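Local atomic coordinates of WbbM protein (Klebsiella pneumoniae, PDB entry 6U4B), a protein that is a bifunctional O-antigen polymerase, probably working as a glycosyltransferase, whose chains assemble as a trimer. Residues 44-49 and 138-143; 29-34 and 99-104; 105-110 and 278-283; 40-45 and 130-135. One frame throughout, in Å; residues are numbered along the deposited sequence.

Contact 1: residues 44-49 and 138-143; sequences AAIIKP and LNEETI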
loop_
_atom_site.group_PDB
_atom_site.type_symbol
_atom_site.label_atom_id
_atom_site.label_comp_id
_atom_site.label_asym_id
_atom_site.label_seq_id
_atom_site.Cartn_x
_atom_site.Cartn_y
_atom_site.Cartn_z
ATOM N N ALA A 44 -3.650 43.946 26.315
ATOM C CA ALA A 44 -2.505 44.839 26.208
ATOM C C ALA A 44 -1.393 44.187 25.396
ATOM O O ALA A 44 -1.089 43.002 25.561
ATOM C CB ALA A 44 -1.998 45.231 27.595
ATOM N N ALA A 45 -0.790 44.978 24.505
ATOM C CA ALA A 45 0.236 44.462 23.609
ATOM C C ALA A 45 1.498 44.038 24.346
ATOM O O ALA A 45 2.281 43.249 23.807
ATOM C CB ALA A 45 0.582 45.511 22.551
ATOM N N ILE A 46 1.716 44.541 25.564
ATOM C CA ILE A 46 2.918 44.183 26.315
ATOM C C ILE A 46 2.792 42.847 27.030
ATOM O O ILE A 46 3.780 42.367 27.599
ATOM C CB ILE A 46 3.273 45.284 27.330
ATOM C CG1 ILE A 46 2.242 45.335 28.455
ATOM C CG2 ILE A 46 3.348 46.628 26.636
ATOM C CD1 ILE A 46 2.537 46.388 29.494
ATOM N N ILE A 47 1.612 42.232 27.022
ATOM C CA ILE A 47 1.411 40.910 27.604
ATOM C C ILE A 47 1.444 39.887 26.477
ATOM O O ILE A 47 0.634 39.949 25.546
ATOM C CB ILE A 47 0.096 40.824 28.395
ATOM C CG1 ILE A 47 0.226 41.540 29.741
ATOM C CG2 ILE A 47 -0.284 39.367 28.634
ATOM C CD1 ILE A 47 -0.198 42.979 29.737
ATOM N N LYS A 48 2.384 38.947 26.557
ATOM C CA LYS A 48 2.568 37.944 25.513
ATOM C C LYS A 48 2.125 36.583 26.029
ATOM O O LYS A 48 2.755 36.043 26.950
ATOM C CB LYS A 48 4.031 37.895 25.066
ATOM C CG LYS A 48 4.610 39.246 24.662
ATOM C CD LYS A 48 4.112 39.707 23.296
ATOM C CE LYS A 48 4.821 38.974 22.164
ATOM N NZ LYS A 48 4.498 39.560 20.830
ATOM N N PRO A 49 1.058 35.995 25.492
ATOM C CA PRO A 49 0.632 34.671 25.962
ATOM C C PRO A 49 1.512 33.562 25.404
ATOM O O PRO A 49 1.983 33.623 24.264
ATOM C CB PRO A 49 -0.805 34.560 25.441
ATOM C CG PRO A 49 -0.835 35.448 24.235
ATOM C CD PRO A 49 0.107 36.586 24.532
ATOM N N LEU A 138 -3.939 46.739 33.909
ATOM C CA LEU A 138 -3.288 45.799 32.998
ATOM C C LEU A 138 -3.198 46.392 31.591
ATOM O O LEU A 138 -3.763 45.886 30.621
ATOM C CB LEU A 138 -4.026 44.465 33.005
ATOM C CG LEU A 138 -3.906 43.689 34.318
ATOM C CD1 LEU A 138 -4.949 42.594 34.387
ATOM C CD2 LEU A 138 -2.506 43.106 34.470
ATOM N N ASN A 139 -2.469 47.502 31.504
ATOM C CA ASN A 139 -2.222 48.178 30.239
ATOM C C ASN A 139 -0.825 48.780 30.282
ATOM O O ASN A 139 -0.194 48.859 31.339
ATOM C CB ASN A 139 -3.279 49.250 29.957
ATOM C CG ASN A 139 -3.520 50.157 31.146
ATOM O OD1 ASN A 139 -2.740 51.071 31.412
ATOM N ND2 ASN A 139 -4.604 49.905 31.872
ATOM N N GLU A 140 -0.349 49.213 29.111
ATOM C CA GLU A 140 1.027 49.690 29.005
ATOM C C GLU A 140 1.279 50.893 29.906
ATOM O O GLU A 140 2.303 50.951 30.598
ATOM C CB GLU A 140 1.356 50.034 27.551
ATOM C CG GLU A 140 2.591 50.907 27.393
ATOM C CD GLU A 140 3.523 50.412 26.307
ATOM O OE1 GLU A 140 4.753 50.545 26.476
ATOM O OE2 GLU A 140 3.030 49.885 25.287
ATOM N N GLU A 141 0.360 51.862 29.917
ATOM C CA GLU A 141 0.591 53.092 30.671
ATOM C C GLU A 141 0.679 52.825 32.170
ATOM O O GLU A 141 1.593 53.314 32.843
ATOM C CB GLU A 141 -0.511 54.111 30.378
ATOM C CG GLU A 141 -0.429 54.753 29.010
ATOM C CD GLU A 141 -0.776 56.227 29.050
ATOM O OE1 GLU A 141 0.066 57.022 29.519
ATOM O OE2 GLU A 141 -1.897 56.590 28.634
ATOM N N THR A 142 -0.268 52.056 32.714
ATOM C CA THR A 142 -0.286 51.828 34.156
ATOM C C THR A 142 0.865 50.930 34.590
ATOM O O THR A 142 1.442 51.128 35.666
ATOM C CB THR A 142 -1.624 51.225 34.577
ATOM O OG1 THR A 142 -2.694 52.056 34.111
ATOM C CG2 THR A 142 -1.702 51.125 36.093
ATOM N N ILE A 143 1.216 49.941 33.767
ATOM C CA ILE A 143 2.318 49.051 34.112
ATOM C C ILE A 143 3.650 49.789 34.045
ATOM O O ILE A 143 4.557 49.524 34.845
ATOM C CB ILE A 143 2.294 47.809 33.200
ATOM C CG1 ILE A 143 1.070 46.948 33.520
ATOM C CG2 ILE A 143 3.572 46.996 33.342
ATOM C CD1 ILE A 143 0.933 45.716 32.656
#
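Ile46, with Glu140 and Ala44, makes up the greater part of this contact, in which a type I beta turn from Ala44 to Ile47, leading into strand 47-51, sits against the first turn of helix 140-146. The two branches of Ile46 divide the work. CG1 lies between the backbone N and the carbonyl carbon (chi1 69°), and this sends CD1 straight at the helix, where it meets Ile143 CD1 tip to tip at 3.6 Å and also comes within 3.7 Å of Glu140 CA. The other branch, CG2, lies beneath the carboxylate end of Glu140, 3.5 Å from Glu140 OE2; that side chain bends at its second torsion and folds over the methyl. Ala44 fills the next place along: its CB rests 3.6 Å from Leu138 O, just ahead of the helix. No hydrogen bond joins the two segments; what they share is van der Waals contact. Deeper in, Ile143 also touches Val29 on the neighbouring strand and Phe109. The helix start is secured by its own N-cap, Asn139, whose OD1 takes two donors from one residue: Thr142 N at 3.0 Å and Thr142 OG1 at 2.9 Å.

Contact 2: residues 29-34 and 99-104; sequences VKIYTS and GFMHYR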
loop_
_atom_site.group_PDB
_atom_site.type_symbol
_atom_site.label_atom_id
_atom_site.label_comp_id
_atom_site.label_asym_id
_atom_site.label_seq_id
_atom_site.Cartn_x
_atom_site.Cartn_y
_atom_site.Cartn_z
ATOM N N VAL A 29 8.602 47.028 28.715
ATOM C CA VAL A 29 8.026 45.998 29.567
ATOM C C VAL A 29 7.479 44.887 28.683
ATOM O O VAL A 29 6.788 45.156 27.695
ATOM C CB VAL A 29 6.917 46.561 30.478
ATOM C CG1 VAL A 29 6.421 45.488 31.427
ATOM C CG2 VAL A 29 7.425 47.776 31.247
ATOM N N LYS A 30 7.799 43.643 29.033
ATOM C CA LYS A 30 7.231 42.469 28.382
ATOM C C LYS A 30 6.899 41.454 29.463
ATOM O O LYS A 30 7.798 40.976 30.162
ATOM C CB LYS A 30 8.195 41.874 27.350
ATOM C CG LYS A 30 8.313 42.697 26.078
ATOM C CD LYS A 30 9.400 42.164 25.161
ATOM C CE LYS A 30 8.814 41.600 23.877
ATOM N NZ LYS A 30 9.882 41.270 22.893
ATOM N N ILE A 31 5.616 41.143 29.612
ATOM C CA ILE A 31 5.139 40.199 30.614
ATOM C C ILE A 31 4.463 39.043 29.893
ATOM O O ILE A 31 3.670 39.262 28.969
ATOM C CB ILE A 31 4.175 40.866 31.609
ATOM C CG1 ILE A 31 4.830 42.093 32.245
ATOM C CG2 ILE A 31 3.748 39.876 32.683
ATOM C CD1 ILE A 31 3.884 42.925 33.075
ATOM N N TYR A 32 4.769 37.820 30.316
ATOM C CA TYR A 32 4.293 36.615 29.653
ATOM C C TYR A 32 3.285 35.890 30.533
ATOM O O TYR A 32 3.482 35.761 31.744
ATOM C CB TYR A 32 5.465 35.688 29.313
ATOM C CG TYR A 32 6.490 36.337 28.411
ATOM C CD1 TYR A 32 6.452 36.147 27.036
ATOM C CD2 TYR A 32 7.485 37.154 28.935
ATOM C CE1 TYR A 32 7.382 36.747 26.208
ATOM C CE2 TYR A 32 8.417 37.759 28.117
ATOM C CZ TYR A 32 8.363 37.551 26.756
ATOM O OH TYR A 32 9.291 38.154 25.939
ATOM N N THR A 33 2.201 35.424 29.919
ATOM C CA THR A 33 1.182 34.643 30.607
ATOM C C THR A 33 1.227 33.199 30.120
ATOM O O THR A 33 1.413 32.942 28.925
ATOM C CB THR A 33 -0.217 35.228 30.389
ATOM O OG1 THR A 33 -0.445 35.437 28.989
ATOM C CG2 THR A 33 -0.359 36.553 31.125
ATOM N N SER A 34 1.054 32.262 31.048
ATOM C CA SER A 34 1.182 30.838 30.763
ATOM C C SER A 34 -0.198 30.213 30.599
ATOM O O SER A 34 -1.019 30.259 31.520
ATOM C CB SER A 34 1.958 30.131 31.872
ATOM O OG SER A 34 3.327 30.491 31.831
ATOM N N GLY A 99 8.574 39.952 32.862
ATOM C CA GLY A 99 7.627 39.516 33.865
ATOM C C GLY A 99 6.873 38.274 33.434
ATOM O O GLY A 99 6.871 37.891 32.263
ATOM N N PHE A 100 6.227 37.649 34.417
ATOM C CA PHE A 100 5.462 36.431 34.202
ATOM C C PHE A 100 4.244 36.434 35.110
ATOM O O PHE A 100 4.350 36.738 36.301
ATOM C CB PHE A 100 6.303 35.175 34.472
ATOM C CG PHE A 100 7.541 35.086 33.633
ATOM C CD1 PHE A 100 8.734 35.618 34.084
ATOM C CD2 PHE A 100 7.512 34.472 32.393
ATOM C CE1 PHE A 100 9.878 35.540 33.313
ATOM C CE2 PHE A 100 8.650 34.389 31.616
ATOM C CZ PHE A 100 9.836 34.924 32.077
ATOM N N MET A 101 3.090 36.099 34.536
ATOM C CA MET A 101 1.845 35.980 35.279
ATOM C C MET A 101 1.126 34.718 34.827
ATOM O O MET A 101 1.437 34.144 33.781
ATOM C CB MET A 101 0.948 37.212 35.080
ATOM C CG MET A 101 1.592 38.526 35.513
ATOM S SD MET A 101 0.489 39.962 35.502
ATOM C CE MET A 101 0.117 40.113 33.757
ATOM N N HIS A 102 0.173 34.274 35.641
ATOM C CA HIS A 102 -0.662 33.141 35.270
ATOM C C HIS A 102 -1.729 33.592 34.272
ATOM O O HIS A 102 -1.848 34.774 33.945
ATOM C CB HIS A 102 -1.286 32.512 36.512
ATOM C CG HIS A 102 -0.289 32.157 37.571
ATOM N ND1 HIS A 102 0.633 31.144 37.414
ATOM C CD2 HIS A 102 -0.060 32.688 38.796
ATOM C CE1 HIS A 102 1.384 31.063 38.498
ATOM N NE2 HIS A 102 0.983 31.988 39.352
ATOM N N TYR A 103 -2.518 32.638 33.769
ATOM C CA TYR A 103 -3.532 32.964 32.775
ATOM C C TYR A 103 -4.838 33.437 33.397
ATOM O O TYR A 103 -5.580 34.182 32.749
ATOM C CB TYR A 103 -3.803 31.765 31.847
ATOM C CG TYR A 103 -4.598 30.622 32.444
ATOM C CD1 TYR A 103 -5.963 30.505 32.212
ATOM C CD2 TYR A 103 -3.978 29.642 33.213
ATOM C CE1 TYR A 103 -6.694 29.454 32.739
ATOM C CE2 TYR A 103 -4.705 28.583 33.750
ATOM C CZ TYR A 103 -6.062 28.498 33.509
ATOM O OH TYR A 103 -6.786 27.452 34.038
ATOM N N ARG A 104 -5.138 33.036 34.634
ATOM C CA ARG A 104 -6.296 33.563 35.346
ATOM C C ARG A 104 -5.911 34.245 36.654
ATOM O O ARG A 104 -6.792 34.588 37.449
ATOM C CB ARG A 104 -7.318 32.451 35.604
ATOM C CG ARG A 104 -8.309 32.270 34.473
ATOM C CD ARG A 104 -9.071 30.963 34.591
ATOM N NE ARG A 104 -9.907 30.895 35.783
ATOM C CZ ARG A 104 -10.707 29.873 36.067
ATOM N NH1 ARG A 104 -11.439 29.885 37.172
ATOM N NH2 ARG A 104 -10.773 28.838 35.241
HETATM O O HOH W 1 -0.961 29.951 34.396
HETATM O O HOH W 2 3.888 32.482 33.419
#
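Ile31, Tyr32 and Thr33 pair in parallel with Gly99, Phe100 and Met101, the two strands running 30° apart with their axes 4.3 Å from each other at the closest. Gly99 is gripped through both backbone atoms: its N donates to Lys30 O, and its O accepts from Tyr32 N at 2.9 Å. Met101 N then donates to Tyr32 O at 2.8 Å, the straightest of the bonds (166°), while Ser34 N to Met101 O is weak. Beyond it the strands drift apart and water steps in, one molecule giving a hydrogen to Ser34 O and taking one from Tyr103 N.

On one face the CG2 methyl of Ile31, anti to its own N, rests against the Gly99 backbone, 3.6 Å from Gly99 C, and also touches Met101 CE at 3.8 Å. On the other face the Tyr32 and Phe100 side chains cross at a slant, with ring planes 29° apart, but they are slid so far (centroids 5.8 Å) that the rings barely overlap; Tyr32 CB touches Phe100 CD2 instead. The Tyr32 hydroxyl bonds to Glu92.

Helix 140-146 packs on Ile31, and helix 82-91 covers Tyr32 and Phe100. Parallel strands with a helix on each face form an alpha/beta/alpha arrangement, consistent with the Rossmann-like core of many glycosyltransferases.

Contact 3: residues 105-110 and 278-283; sequences RHLNFS and KELQRT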
loop_
_atom_site.group_PDB
_atom_site.type_symbol
_atom_site.label_atom_id
_atom_site.label_comp_id
_atom_site.label_asym_id
_atom_site.label_seq_id
_atom_site.Cartn_x
_atom_site.Cartn_y
_atom_site.Cartn_z
ATOM N N ARG A 105 -4.617 34.433 36.905
ATOM C CA ARG A 105 -4.132 35.141 38.083
ATOM C C ARG A 105 -3.082 36.142 37.630
ATOM O O ARG A 105 -2.098 35.762 36.986
ATOM C CB ARG A 105 -3.552 34.172 39.118
ATOM C CG ARG A 105 -4.584 33.270 39.772
ATOM C CD ARG A 105 -3.919 32.080 40.440
ATOM N NE ARG A 105 -4.846 31.324 41.278
ATOM C CZ ARG A 105 -5.582 30.302 40.853
ATOM N NH1 ARG A 105 -5.510 29.905 39.589
ATOM N NH2 ARG A 105 -6.395 29.676 41.695
ATOM N N HIS A 106 -3.295 37.413 37.951
ATOM C CA HIS A 106 -2.446 38.494 37.474
ATOM C C HIS A 106 -2.049 39.385 38.647
ATOM O O HIS A 106 -2.439 39.152 39.796
ATOM C CB HIS A 106 -3.162 39.304 36.384
ATOM C CG HIS A 106 -3.632 38.475 35.231
ATOM N ND1 HIS A 106 -4.944 38.461 34.808
ATOM C CD2 HIS A 106 -2.964 37.630 34.409
ATOM C CE1 HIS A 106 -5.064 37.642 33.779
ATOM N NE2 HIS A 106 -3.878 37.125 33.516
ATOM N N LEU A 107 -1.272 40.420 38.345
ATOM C CA LEU A 107 -0.848 41.399 39.334
ATOM C C LEU A 107 -1.600 42.707 39.123
ATOM O O LEU A 107 -1.880 43.099 37.986
ATOM C CB LEU A 107 0.657 41.649 39.250
ATOM C CG LEU A 107 1.587 40.473 39.554
ATOM C CD1 LEU A 107 2.996 40.807 39.094
ATOM C CD2 LEU A 107 1.569 40.139 41.034
ATOM N N ASN A 108 -1.921 43.374 40.226
ATOM C CA ASN A 108 -2.567 44.680 40.193
ATOM C C ASN A 108 -1.480 45.746 40.123
ATOM O O ASN A 108 -0.754 45.970 41.096
ATOM C CB ASN A 108 -3.455 44.862 41.421
ATOM C CG ASN A 108 -4.080 46.243 41.501
ATOM O OD1 ASN A 108 -4.002 47.038 40.564
ATOM N ND2 ASN A 108 -4.720 46.529 42.628
ATOM N N PHE A 109 -1.367 46.399 38.970
ATOM C CA PHE A 109 -0.375 47.445 38.758
ATOM C C PHE A 109 -0.917 48.845 39.016
ATOM O O PHE A 109 -0.170 49.816 38.866
ATOM C CB PHE A 109 0.172 47.370 37.327
ATOM C CG PHE A 109 0.784 46.045 36.976
ATOM C CD1 PHE A 109 0.040 45.070 36.333
ATOM C CD2 PHE A 109 2.106 45.775 37.289
ATOM C CE1 PHE A 109 0.601 43.851 36.009
ATOM C CE2 PHE A 109 2.674 44.556 36.968
ATOM C CZ PHE A 109 1.921 43.592 36.326
ATOM N N SER A 110 -2.186 48.976 39.397
ATOM C CA SER A 110 -2.800 50.288 39.527
ATOM C C SER A 110 -2.418 50.942 40.851
ATOM O O SER A 110 -1.916 50.296 41.777
ATOM C CB SER A 110 -4.322 50.188 39.418
ATOM O OG SER A 110 -4.894 49.740 40.634
ATOM N N LYS A 278 8.394 46.274 45.121
ATOM C CA LYS A 278 7.030 46.784 45.214
ATOM C C LYS A 278 6.077 45.597 45.220
ATOM O O LYS A 278 5.929 44.907 44.204
ATOM C CB LYS A 278 6.708 47.745 44.070
ATOM C CG LYS A 278 5.369 48.455 44.233
ATOM C CD LYS A 278 5.046 49.372 43.057
ATOM C CE LYS A 278 5.907 50.626 43.064
ATOM N NZ LYS A 278 5.479 51.590 42.010
ATOM N N GLU A 279 5.438 45.357 46.362
ATOM C CA GLU A 279 4.478 44.272 46.485
ATOM C C GLU A 279 3.116 44.719 45.971
ATOM O O GLU A 279 2.614 45.781 46.354
ATOM C CB GLU A 279 4.374 43.810 47.939
ATOM C CG GLU A 279 5.615 43.087 48.440
ATOM C CD GLU A 279 5.522 42.700 49.904
ATOM O OE1 GLU A 279 6.545 42.260 50.467
ATOM O OE2 GLU A 279 4.429 42.835 50.493
ATOM N N LEU A 280 2.523 43.908 45.101
ATOM C CA LEU A 280 1.249 44.217 44.474
ATOM C C LEU A 280 0.200 43.199 44.902
ATOM O O LEU A 280 0.523 42.093 45.344
ATOM C CB LEU A 280 1.378 44.222 42.945
ATOM C CG LEU A 280 2.489 45.089 42.351
ATOM C CD1 LEU A 280 2.673 44.767 40.877
ATOM C CD2 LEU A 280 2.186 46.568 42.547
ATOM N N GLN A 281 -1.066 43.583 44.764
ATOM C CA GLN A 281 -2.156 42.658 45.035
ATOM C C GLN A 281 -2.248 41.600 43.938
ATOM O O GLN A 281 -1.839 41.820 42.796
ATOM C CB GLN A 281 -3.487 43.407 45.144
ATOM C CG GLN A 281 -3.577 44.404 46.294
ATOM C CD GLN A 281 -4.972 44.990 46.443
ATOM O OE1 GLN A 281 -5.379 45.860 45.672
ATOM N NE2 GLN A 281 -5.714 44.506 47.430
ATOM N N ARG A 282 -2.792 40.440 44.300
ATOM C CA ARG A 282 -3.054 39.357 43.363
ATOM C C ARG A 282 -4.516 39.378 42.942
ATOM O O ARG A 282 -5.400 39.701 43.737
ATOM C CB ARG A 282 -2.733 37.990 43.976
ATOM C CG ARG A 282 -1.306 37.827 44.448
ATOM C CD ARG A 282 -1.026 36.400 44.914
ATOM N NE ARG A 282 -1.541 36.127 46.255
ATOM C CZ ARG A 282 -0.858 36.341 47.376
ATOM N NH1 ARG A 282 0.371 36.838 47.325
ATOM N NH2 ARG A 282 -1.403 36.063 48.553
ATOM N N THR A 283 -4.767 39.023 41.685
ATOM C CA THR A 283 -6.125 38.906 41.176
ATOM C C THR A 283 -6.446 37.453 40.847
ATOM O O THR A 283 -5.556 36.621 40.650
ATOM C CB THR A 283 -6.339 39.773 39.927
ATOM O OG1 THR A 283 -5.768 39.127 38.781
ATOM C CG2 THR A 283 -5.700 41.144 40.105
#
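The backbones of Leu107 and Arg282 are joined in a single beta bridge, by which the loop after strand 97-102 is laid along strand 277-285 in a roughly opposite direction. The bonds flank the bridged pair: Thr283 N donates to His106 O, and Asn108 N to Gln281 O, each at 3.0 Å. Thr283 adds a third grip with its side chain, because OG1, set between the backbone N and carbonyl carbon (chi1 78°), accepts from His106 N at 3.1 Å. That hydroxyl and His106 ND1 both bond to Tyr132 OH, so the tyrosine clamps the two segments from a third piece of chain.

Asn108 bonds in several directions. Its amide lies alongside that of Gln281, both pointing the same way with planes 37° apart, and ND2 gives a rather bent bond of 3.2 Å to Gln281 OE1 that stays nearly in the plane of the asparagine amide; Lys112 O is a further partner of ND2, and the other end of the Gln281 amide, NE2, is bonded to Glu117. Asn108 OD1, turned back on its own chain, takes Ser110 OG on a lone pair and Ser110 N from above its carbonyl plane, making an Asx turn. Leu280 then folds round Asn108 O, its CB and CD2 each 3.3 Å away, and reaches the Phe109 ring through CD1 at 3.8 Å.

Strand 152-159 runs on the other side of Leu280, with a backbone hydrogen bond between Leu280 and Leu154, while strand 122-125 pairs with Arg282 through Val123. The Phe109 ring also touches Met101 of strand 97-102 and Ile143 of helix 140-146.

Contact 4: residues 40-45 and 130-135; sequences AFLNAA and EEYEKI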
loop_
_atom_site.group_PDB
_atom_site.type_symbol
_atom_site.label_atom_id
_atom_site.label_comp_id
_atom_site.label_asym_id
_atom_site.label_seq_id
_atom_site.Cartn_x
_atom_site.Cartn_y
_atom_site.Cartn_z
ATOM N N ALA A 40 -8.802 32.949 27.907
ATOM C CA ALA A 40 -8.847 34.343 27.480
ATOM C C ALA A 40 -7.474 35.000 27.549
ATOM O O ALA A 40 -6.688 34.754 28.470
ATOM C CB ALA A 40 -9.841 35.123 28.341
ATOM N N PHE A 41 -7.197 35.853 26.567
ATOM C CA PHE A 41 -5.941 36.583 26.476
ATOM C C PHE A 41 -6.146 38.035 26.879
ATOM O O PHE A 41 -7.172 38.643 26.556
ATOM C CB PHE A 41 -5.378 36.523 25.055
ATOM C CG PHE A 41 -5.033 35.137 24.592
ATOM C CD1 PHE A 41 -5.393 34.709 23.324
ATOM C CD2 PHE A 41 -4.340 34.266 25.418
ATOM C CE1 PHE A 41 -5.074 33.431 22.891
ATOM C CE2 PHE A 41 -4.017 32.988 24.989
ATOM C CZ PHE A 41 -4.384 32.571 23.724
ATOM N N LEU A 42 -5.164 38.589 27.583
ATOM C CA LEU A 42 -5.200 40.003 27.922
ATOM C C LEU A 42 -4.950 40.849 26.679
ATOM O O LEU A 42 -4.166 40.486 25.799
ATOM C CB LEU A 42 -4.162 40.318 29.000
ATOM C CG LEU A 42 -4.466 39.706 30.367
ATOM C CD1 LEU A 42 -3.312 39.929 31.335
ATOM C CD2 LEU A 42 -5.759 40.279 30.922
ATOM N N ASN A 43 -5.622 41.997 26.618
ATOM C CA ASN A 43 -5.616 42.799 25.401
ATOM C C ASN A 43 -4.364 43.647 25.236
ATOM O O ASN A 43 -4.050 44.038 24.107
ATOM C CB ASN A 43 -6.846 43.708 25.360
ATOM C CG ASN A 43 -8.127 42.939 25.135
ATOM O OD1 ASN A 43 -8.146 41.940 24.414
ATOM N ND2 ASN A 43 -9.208 43.398 25.752
ATOM N N ALA A 44 -3.650 43.946 26.315
ATOM C CA ALA A 44 -2.505 44.839 26.208
ATOM C C ALA A 44 -1.393 44.187 25.396
ATOM O O ALA A 44 -1.089 43.002 25.561
ATOM C CB ALA A 44 -1.998 45.231 27.595
ATOM N N ALA A 45 -0.790 44.978 24.505
ATOM C CA ALA A 45 0.236 44.462 23.609
ATOM C C ALA A 45 1.498 44.038 24.346
ATOM O O ALA A 45 2.281 43.249 23.807
ATOM C CB ALA A 45 0.582 45.511 22.551
ATOM N N GLU A 130 -13.016 44.351 29.777
ATOM C CA GLU A 130 -12.337 45.640 29.696
ATOM C C GLU A 130 -12.280 46.337 31.051
ATOM O O GLU A 130 -11.304 47.041 31.337
ATOM C CB GLU A 130 -13.019 46.526 28.653
ATOM C CG GLU A 130 -12.494 46.314 27.236
ATOM C CD GLU A 130 -13.351 46.981 26.177
ATOM O OE1 GLU A 130 -14.163 46.278 25.539
ATOM O OE2 GLU A 130 -13.218 48.210 25.987
ATOM N N GLU A 131 -13.301 46.154 31.895
ATOM C CA GLU A 131 -13.257 46.727 33.238
ATOM C C GLU A 131 -12.163 46.079 34.079
ATOM O O GLU A 131 -11.490 46.758 34.865
ATOM C CB GLU A 131 -14.612 46.572 33.925
ATOM C CG GLU A 131 -14.634 47.077 35.361
ATOM C CD GLU A 131 -15.802 46.529 36.156
ATOM O OE1 GLU A 131 -16.486 45.613 35.654
ATOM O OE2 GLU A 131 -16.034 47.014 37.284
ATOM N N TYR A 132 -11.981 44.764 33.931
ATOM C CA TYR A 132 -10.937 44.053 34.662
ATOM C C TYR A 132 -9.564 44.647 34.372
ATOM O O TYR A 132 -8.788 44.930 35.292
ATOM C CB TYR A 132 -10.978 42.567 34.294
ATOM C CG TYR A 132 -9.846 41.732 34.858
ATOM C CD1 TYR A 132 -9.876 41.283 36.171
ATOM C CD2 TYR A 132 -8.760 41.374 34.069
ATOM C CE1 TYR A 132 -8.852 40.512 36.689
ATOM C CE2 TYR A 132 -7.731 40.601 34.579
ATOM C CZ TYR A 132 -7.782 40.176 35.891
ATOM O OH TYR A 132 -6.761 39.409 36.409
ATOM N N GLU A 133 -9.255 44.853 33.091
ATOM C CA GLU A 133 -7.956 45.395 32.715
ATOM C C GLU A 133 -7.808 46.853 33.134
ATOM O O GLU A 133 -6.685 47.324 33.346
ATOM C CB GLU A 133 -7.749 45.241 31.209
ATOM C CG GLU A 133 -7.665 43.792 30.752
ATOM C CD GLU A 133 -7.784 43.642 29.248
ATOM O OE1 GLU A 133 -8.921 43.701 28.730
ATOM O OE2 GLU A 133 -6.742 43.481 28.582
ATOM N N LYS A 134 -8.922 47.576 33.266
ATOM C CA LYS A 134 -8.862 48.977 33.666
ATOM C C LYS A 134 -8.606 49.124 35.162
ATOM O O LYS A 134 -7.718 49.879 35.573
ATOM C CB LYS A 134 -10.158 49.692 33.275
ATOM C CG LYS A 134 -10.174 51.181 33.599
ATOM C CD LYS A 134 -9.297 51.973 32.640
ATOM C CE LYS A 134 -9.334 53.469 32.947
ATOM N NZ LYS A 134 -8.622 53.815 34.214
ATOM N N ILE A 135 -9.377 48.418 35.995
ATOM C CA ILE A 135 -9.279 48.637 37.436
ATOM C C ILE A 135 -7.972 48.082 37.989
ATOM O O ILE A 135 -7.432 48.608 38.969
ATOM C CB ILE A 135 -10.497 48.037 38.164
ATOM C CG1 ILE A 135 -10.494 46.508 38.074
ATOM C CG2 ILE A 135 -11.790 48.604 37.594
ATOM C CD1 ILE A 135 -11.579 45.856 38.902
#
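Asn43 and Glu133 make the tight half of this contact, where the loop between strands 29-35 and 47-51 meets the short helix 130-135. Glu133 stretches out from the helix, extended beyond CG, and sets its carboxylate over the loop backbone. Asn43 N donates to OE2 of Glu133 at 2.7 Å, a short bond with an N-H angle of 156°, arriving on the syn side of that oxygen and 26° out of the carboxylate plane. The same oxygen lies 3.2 Å from Asn43 CB. The amide of Asn43 crosses the glutamate at about a right angle, its plane turned 51° from the carboxylate, with ND2 3.0 Å from Glu133 OE1. Glu133, itself buried, thus holds the loop at Asn43 through a backbone N-H, which probably also helps to balance its negative charge.

The rest is looser. Leu42 slides past Glu133 in the opposite direction, CD2 reaching Glu133 CG at 4.0 Å, and the same methyl comes up to the edge of the Tyr132 ring, 4.2 Å from CE2. Toward solvent the contact thins out at Asn43, itself an exposed residue, and at Glu130, which barely approaches the loop.

Inward, Leu42 continues onto Ile47 of strand 47-51 and onto His106. Tyr132, whose hydroxyl lies at Thr283 of strand 277-285, also meets His125 with its ring at the end of strand 122-125. The helix therefore bridges the loop and that far part of the sheet.

In the fold
From the N terminus the chain first lays down strand 29-35, then the loop and turn at 40-49, and contact 2 closes the first long excursion when strand 97-102 returns beside strand 29-35. Contact 3 opens directly after it, so the two run in series. Contacts 4 and 1 start from one stretch, sharing Ala44 and Ala45, and close in turn at helices 130-135 and 140-146; both cross contact 2, and both cross contact 3, which waits for strand 277-285. Leu138 N probably bonds to Glu133 O between contacts 1 and 4, and Met101 packs on Leu42 between contacts 2 and 4. Both helices are thus tied to the N-terminal sheet.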